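Local atomic coordinates of periplasmic binding protein (Roseiflexus sp. RS-1, PDB entry 5GJ3), a protein that binds heme in the periplasm, here two molecules at once, and probably hands it on to a membrane transporter during bacterial heme acquisition. Residues A[20-34]-A[38-51]. Numbering follows the deposited sequence.
Sequences FALGMGEYVVGVDSS and PPERTKMLPNIGYQ. With HEM (protoporphyrin IX containing Fe), chain B.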
loop_
_atom_site.group_PDB
_atom_site.type_symbol
_atom_site.label_atom_id
_atom_site.label_comp_id
_atom_site.label_asym_id
_atom_site.label_seq_id
_atom_site.Cartn_x
_atom_site.Cartn_y
_atom_site.Cartn_z
ATOM N N PHE A 20 -9.735 -3.426 11.860
ATOM C CA PHE A 20 -10.991 -2.649 11.751
ATOM C C PHE A 20 -11.956 -3.305 10.749
ATOM O O PHE A 20 -13.129 -3.423 11.034
ATOM C CB PHE A 20 -10.711 -1.162 11.399
ATOM C CG PHE A 20 -10.343 -0.308 12.608
ATOM C CD1 PHE A 20 -11.335 0.339 13.347
ATOM C CD2 PHE A 20 -9.021 -0.135 12.978
ATOM C CE1 PHE A 20 -11.011 1.097 14.450
ATOM C CE2 PHE A 20 -8.682 0.635 14.075
ATOM C CZ PHE A 20 -9.684 1.246 14.828
ATOM N N ALA A 21 -11.457 -3.836 9.630
ATOM C CA ALA A 21 -12.323 -4.507 8.645
ATOM C C ALA A 21 -12.937 -5.783 9.156
ATOM O O ALA A 21 -14.025 -6.234 8.673
ATOM C CB ALA A 21 -11.561 -4.770 7.342
ATOM N N LEU A 22 -12.273 -6.408 10.132
ATOM C CA LEU A 22 -12.819 -7.633 10.719
ATOM C C LEU A 22 -13.852 -7.333 11.827
ATOM O O LEU A 22 -14.464 -8.253 12.395
ATOM C CB LEU A 22 -11.673 -8.526 11.283
ATOM C CG LEU A 22 -10.799 -9.262 10.276
ATOM C CD1 LEU A 22 -9.491 -9.799 10.900
ATOM C CD2 LEU A 22 -11.566 -10.394 9.578
ATOM N N GLY A 23 -14.014 -6.069 12.177
ATOM C CA GLY A 23 -14.962 -5.707 13.212
ATOM C C GLY A 23 -14.403 -5.527 14.625
ATOM O O GLY A 23 -15.195 -5.381 15.571
ATOM N N MET A 24 -13.067 -5.467 14.785
ATOM C CA MET A 24 -12.426 -5.568 16.108
ATOM C C MET A 24 -11.701 -4.288 16.457
ATOM O O MET A 24 -10.828 -4.244 17.355
ATOM C CB MET A 24 -11.441 -6.727 16.118
ATOM C CG MET A 24 -12.071 -8.066 15.772
ATOM S SD MET A 24 -13.160 -8.662 17.081
ATOM C CE MET A 24 -12.009 -9.115 18.385
ATOM N N GLY A 25 -12.049 -3.228 15.723
ATOM C CA GLY A 25 -11.384 -1.966 15.907
ATOM C C GLY A 25 -11.545 -1.416 17.312
ATOM O O GLY A 25 -10.629 -0.754 17.832
ATOM N N GLU A 26 -12.651 -1.711 17.998
ATOM C CA GLU A 26 -12.763 -1.103 19.343
ATOM C C GLU A 26 -11.690 -1.618 20.317
ATOM O O GLU A 26 -11.460 -0.988 21.344
ATOM C CB GLU A 26 -14.157 -1.296 19.958
ATOM C CG GLU A 26 -14.311 -2.683 20.549
ATOM C CD GLU A 26 -15.756 -3.129 20.638
ATOM O OE1 GLU A 26 -16.427 -3.183 19.575
ATOM O OE2 GLU A 26 -16.197 -3.443 21.776
ATOM N N TYR A 27 -11.006 -2.723 19.989
ATOM C CA TYR A 27 -9.956 -3.256 20.885
ATOM C C TYR A 27 -8.578 -2.720 20.626
ATOM O O TYR A 27 -7.647 -3.101 21.350
ATOM C CB TYR A 27 -9.906 -4.773 20.846
ATOM C CG TYR A 27 -11.257 -5.344 21.148
ATOM C CD1 TYR A 27 -11.794 -5.300 22.454
ATOM C CD2 TYR A 27 -12.028 -5.905 20.129
ATOM C CE1 TYR A 27 -13.069 -5.825 22.722
ATOM C CE2 TYR A 27 -13.302 -6.419 20.381
ATOM C CZ TYR A 27 -13.824 -6.373 21.664
ATOM O OH TYR A 27 -15.102 -6.889 21.855
ATOM N N VAL A 28 -8.440 -1.822 19.653
ATOM C CA VAL A 28 -7.108 -1.322 19.307
ATOM C C VAL A 28 -6.815 -0.138 20.236
ATOM O O VAL A 28 -7.606 0.783 20.310
ATOM C CB VAL A 28 -6.934 -0.926 17.802
ATOM C CG1 VAL A 28 -5.541 -0.337 17.552
ATOM C CG2 VAL A 28 -7.243 -2.092 16.855
ATOM N N VAL A 29 -5.682 -0.159 20.917
ATOM C CA VAL A 29 -5.293 0.902 21.837
ATOM C C VAL A 29 -4.108 1.744 21.382
ATOM O O VAL A 29 -3.803 2.802 21.990
ATOM C CB VAL A 29 -5.031 0.390 23.296
ATOM C CG1 VAL A 29 -6.244 -0.340 23.879
ATOM C CG2 VAL A 29 -3.749 -0.458 23.419
ATOM N N GLY A 30 -3.438 1.329 20.302
ATOM C CA GLY A 30 -2.251 2.067 19.845
ATOM C C GLY A 30 -1.964 1.676 18.419
ATOM O O GLY A 30 -2.166 0.506 18.052
ATOM N N VAL A 31 -1.547 2.661 17.617
ATOM C CA VAL A 31 -1.233 2.422 16.186
ATOM C C VAL A 31 0.034 3.142 15.770
ATOM O O VAL A 31 0.467 4.082 16.432
ATOM C CB VAL A 31 -2.368 2.885 15.248
ATOM C CG1 VAL A 31 -3.609 2.021 15.442
ATOM C CG2 VAL A 31 -2.656 4.398 15.396
ATOM N N ASP A 32 0.608 2.723 14.642
ATOM C CA ASP A 32 1.773 3.417 14.106
ATOM C C ASP A 32 1.331 4.568 13.162
ATOM O O ASP A 32 0.149 4.630 12.740
ATOM C CB ASP A 32 2.702 2.426 13.379
ATOM C CG ASP A 32 2.354 2.309 11.883
ATOM O OD1 ASP A 32 1.359 1.619 11.547
ATOM O OD2 ASP A 32 3.074 2.937 11.052
ATOM N N SER A 33 2.286 5.474 12.861
ATOM C CA SER A 33 2.121 6.640 11.916
ATOM C C SER A 33 1.495 6.335 10.580
ATOM O O SER A 33 0.840 7.193 9.995
ATOM C CB SER A 33 3.498 7.230 11.567
ATOM O OG SER A 33 4.057 7.794 12.702
ATOM N N SER A 34 1.736 5.144 10.038
ATOM C CA SER A 34 1.187 4.819 8.711
ATOM C C SER A 34 -0.271 4.338 8.788
ATOM O O SER A 34 -0.863 3.974 7.769
ATOM C CB SER A 34 2.052 3.756 7.999
ATOM O OG SER A 34 1.829 2.482 8.610
ATOM N N PRO A 38 -9.404 3.088 9.217
ATOM C CA PRO A 38 -10.351 4.220 8.861
ATOM C C PRO A 38 -9.865 5.520 9.520
ATOM O O PRO A 38 -9.599 5.516 10.740
ATOM C CB PRO A 38 -11.708 3.773 9.465
ATOM C CG PRO A 38 -11.484 2.461 10.164
ATOM C CD PRO A 38 -10.000 2.158 10.209
ATOM N N PRO A 39 -9.666 6.610 8.736
ATOM C CA PRO A 39 -8.957 7.774 9.340
ATOM C C PRO A 39 -9.681 8.421 10.550
ATOM O O PRO A 39 -9.024 8.917 11.490
ATOM C CB PRO A 39 -8.844 8.774 8.156
ATOM C CG PRO A 39 -9.939 8.396 7.251
ATOM C CD PRO A 39 -10.042 6.890 7.337
ATOM N N GLU A 40 -11.014 8.358 10.545
ATOM C CA GLU A 40 -11.798 8.968 11.631
ATOM C C GLU A 40 -11.500 8.287 12.977
ATOM O O GLU A 40 -11.487 8.949 14.018
ATOM C CB GLU A 40 -13.295 8.938 11.328
ATOM C CG GLU A 40 -13.701 9.549 9.983
ATOM C CD GLU A 40 -13.299 11.011 9.807
ATOM O OE1 GLU A 40 -13.387 11.789 10.793
ATOM O OE2 GLU A 40 -12.893 11.380 8.673
ATOM N N ARG A 41 -11.236 6.977 12.932
ATOM C CA ARG A 41 -10.984 6.178 14.141
ATOM C C ARG A 41 -9.516 6.205 14.540
ATOM O O ARG A 41 -9.211 6.467 15.698
ATOM C CB ARG A 41 -11.568 4.765 13.984
ATOM C CG ARG A 41 -13.007 4.861 13.465
ATOM C CD ARG A 41 -13.962 3.715 13.772
ATOM N NE ARG A 41 -13.860 3.269 15.158
ATOM C CZ ARG A 41 -14.332 2.112 15.609
ATOM N NH1 ARG A 41 -14.963 1.286 14.786
ATOM N NH2 ARG A 41 -14.153 1.767 16.881
ATOM N N THR A 42 -8.589 6.022 13.584
ATOM C CA THR A 42 -7.170 5.933 13.942
ATOM C C THR A 42 -6.567 7.275 14.367
ATOM O O THR A 42 -5.603 7.302 15.139
ATOM C CB THR A 42 -6.298 5.300 12.794
ATOM O OG1 THR A 42 -6.354 6.140 11.641
ATOM C CG2 THR A 42 -6.825 3.912 12.384
ATOM N N LYS A 43 -7.136 8.401 13.902
ATOM C CA LYS A 43 -6.634 9.717 14.374
ATOM C C LYS A 43 -6.841 9.865 15.875
ATOM O O LYS A 43 -6.116 10.571 16.517
ATOM C CB LYS A 43 -7.293 10.905 13.637
ATOM C CG LYS A 43 -8.734 11.161 14.044
ATOM C CD LYS A 43 -9.435 12.121 13.087
ATOM C CE LYS A 43 -10.638 12.754 13.743
ATOM N NZ LYS A 43 -11.561 13.179 12.654
ATOM N N MET A 44 -7.814 9.163 16.437
ATOM C CA MET A 44 -8.053 9.273 17.881
ATOM C C MET A 44 -7.126 8.410 18.747
ATOM O O MET A 44 -7.256 8.410 19.960
ATOM C CB MET A 44 -9.508 8.926 18.192
ATOM C CG MET A 44 -10.513 9.715 17.355
ATOM S SD MET A 44 -10.593 11.499 17.675
ATOM C CE MET A 44 -8.919 12.159 17.713
ATOM N N LEU A 45 -6.201 7.656 18.154
ATOM C CA LEU A 45 -5.498 6.652 18.984
ATOM C C LEU A 45 -4.071 7.038 19.291
ATOM O O LEU A 45 -3.443 7.740 18.516
ATOM C CB LEU A 45 -5.579 5.275 18.313
ATOM C CG LEU A 45 -6.933 4.582 18.240
ATOM C CD1 LEU A 45 -6.880 3.408 17.275
ATOM C CD2 LEU A 45 -7.378 4.106 19.605
ATOM N N PRO A 46 -3.526 6.561 20.402
ATOM C CA PRO A 46 -2.138 6.890 20.684
ATOM C C PRO A 46 -1.164 6.405 19.557
ATOM O O PRO A 46 -1.411 5.370 18.888
ATOM C CB PRO A 46 -1.861 6.151 22.012
ATOM C CG PRO A 46 -3.196 5.929 22.626
ATOM C CD PRO A 46 -4.239 5.954 21.546
ATOM N N ASN A 47 -0.089 7.161 19.363
ATOM C CA ASN A 47 0.883 6.899 18.316
ATOM C C ASN A 47 2.004 6.163 18.967
ATOM O O ASN A 47 2.456 6.578 20.022
ATOM C CB ASN A 47 1.464 8.220 17.758
ATOM C CG ASN A 47 2.642 7.987 16.823
ATOM O OD1 ASN A 47 2.566 7.157 15.923
ATOM N ND2 ASN A 47 3.750 8.714 17.044
ATOM N N ILE A 48 2.506 5.105 18.319
ATOM C CA ILE A 48 3.629 4.350 18.882
ATOM C C ILE A 48 4.897 4.548 18.008
ATOM O O ILE A 48 5.931 3.911 18.248
ATOM C CB ILE A 48 3.273 2.832 18.980
ATOM C CG1 ILE A 48 3.048 2.276 17.538
ATOM C CG2 ILE A 48 1.987 2.665 19.833
ATOM C CD1 ILE A 48 2.839 0.755 17.428
ATOM N N GLY A 49 4.825 5.449 17.030
ATOM C CA GLY A 49 6.010 5.751 16.200
ATOM C C GLY A 49 5.733 5.251 14.790
ATOM O O GLY A 49 4.659 4.698 14.544
ATOM N N TYR A 50 6.673 5.441 13.857
ATOM C CA TYR A 50 6.511 4.887 12.490
ATOM C C TYR A 50 6.779 3.330 12.495
ATOM O O TYR A 50 7.619 2.864 13.241
ATOM C CB TYR A 50 7.412 5.636 11.477
ATOM C CG TYR A 50 7.334 5.059 10.066
ATOM C CD1 TYR A 50 6.127 5.001 9.379
ATOM C CD2 TYR A 50 8.466 4.504 9.470
ATOM C CE1 TYR A 50 6.033 4.398 8.117
ATOM C CE2 TYR A 50 8.406 3.917 8.185
ATOM C CZ TYR A 50 7.186 3.864 7.524
ATOM O OH TYR A 50 7.124 3.263 6.273
ATOM N N GLN A 51 6.057 2.576 11.675
ATOM C CA GLN A 51 6.194 1.083 11.608
ATOM C C GLN A 51 7.613 0.514 11.587
ATOM O O GLN A 51 7.840 -0.544 12.157
ATOM C CB GLN A 51 5.363 0.486 10.447
ATOM C CG GLN A 51 5.883 0.839 9.028
ATOM C CD GLN A 51 4.863 0.501 7.953
ATOM O OE1 GLN A 51 4.034 -0.430 8.112
ATOM N NE2 GLN A 51 4.903 1.255 6.855
HETATM C CHA HEM B . 8.678 6.794 6.141
HETATM C CHB HEM B . 4.066 5.513 5.265
HETATM C CHC HEM B . 5.910 1.735 2.766
HETATM C CHD HEM B . 10.443 2.785 4.147
HETATM C C1A HEM B . 7.306 6.776 6.075
HETATM C C2A HEM B . 6.493 7.728 6.732
HETATM C C3A HEM B . 5.186 7.394 6.535
HETATM C C4A HEM B . 5.193 6.221 5.711
HETATM C CMA HEM B . 3.959 8.131 7.081
HETATM C CAA HEM B . 7.044 8.887 7.552
HETATM C CBA HEM B . 7.523 8.281 8.897
HETATM C CGA HEM B . 8.511 9.147 9.644
HETATM O O1A HEM B . 9.090 10.059 9.049
HETATM O O2A HEM B . 8.799 8.953 10.851
HETATM C C1B HEM B . 4.173 4.365 4.449
HETATM C C2B HEM B . 3.069 3.675 3.840
HETATM C C3B HEM B . 3.587 2.628 3.114
HETATM C C4B HEM B . 5.046 2.681 3.326
HETATM C CMB HEM B . 1.611 4.064 3.923
HETATM C CAB HEM B . 2.911 1.588 2.294
HETATM C CBB HEM B . 1.627 1.255 2.531
HETATM C C1C HEM B . 7.280 1.694 2.858
HETATM C C2C HEM B . 8.129 0.842 2.122
HETATM C C3C HEM B . 9.443 1.146 2.522
HETATM C C4C HEM B . 9.361 2.211 3.487
HETATM C CMC HEM B . 7.640 -0.199 1.123
HETATM C CAC HEM B . 10.722 0.521 2.077
HETATM C CBC HEM B . 10.779 -0.395 1.109
HETATM C C1D HEM B . 10.268 4.012 4.779
HETATM C C2D HEM B . 11.443 4.743 5.300
HETATM C C3D HEM B . 10.964 5.858 5.852
HETATM C C4D HEM B . 9.499 5.793 5.667
HETATM C CMD HEM B . 12.908 4.322 5.205
HETATM C CAD HEM B . 11.760 6.945 6.559
HETATM C CBD HEM B . 11.497 6.705 8.097
HETATM C CGD HEM B . 12.424 5.721 8.798
HETATM O O1D HEM B . 13.558 5.466 8.333
HETATM O O2D HEM B . 12.119 5.158 9.890
HETATM N NA HEM B . 6.516 5.826 5.526
HETATM N NB HEM B . 5.295 3.705 4.156
HETATM N NC HEM B . 8.026 2.499 3.681
HETATM N ND HEM B . 9.088 4.650 5.057
HETATM FE FE HEM B . 7.255 4.184 4.653
#
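S34 and D32 meet Y50 and Q51 beside the heme. Y50 OH binds the heme iron at 1.9 Å, and S34 CB lies at the edge of the Y50 ring. One face of that ring lies against heme C1A, the other against Q51 CG; Q51 NE2 donates to Y50 OH within the amide plane (3.1 Å), while its OE1 is held by N12. Behind this shell, D32 OD2 accepts from S34 N above the carboxylate plane, an Asx turn, from S34 OG on its syn lone pair (2.8 Å), and weakly from Q51 N. Replacing D32 with an alanine would probably leave S34 N, S34 OG and Q51 N without this shared acceptor, with S34 OG still held by G13 N. Residues 32-34 follow strand 28-31, an outermost strand of the parallel four-stranded sheet, and 46-51 run beside them; V31 N to P46 O (3.0 Å, 173°) and I48 N to V31 O form a single bridge. Beyond it S33 N, above the carbonyl plane, bonds G49 O (3.0 Å). Farther out, L45 CD1 packs on V28 CG1 and V31 CG1. P38 CD sits over the F20 ring face, a CH-pi contact (3.9 Å to the centroid), whereas the R41 guanidinium, its chain bent at chi3 (44°), turns its face to the ring edge, planes 81° apart.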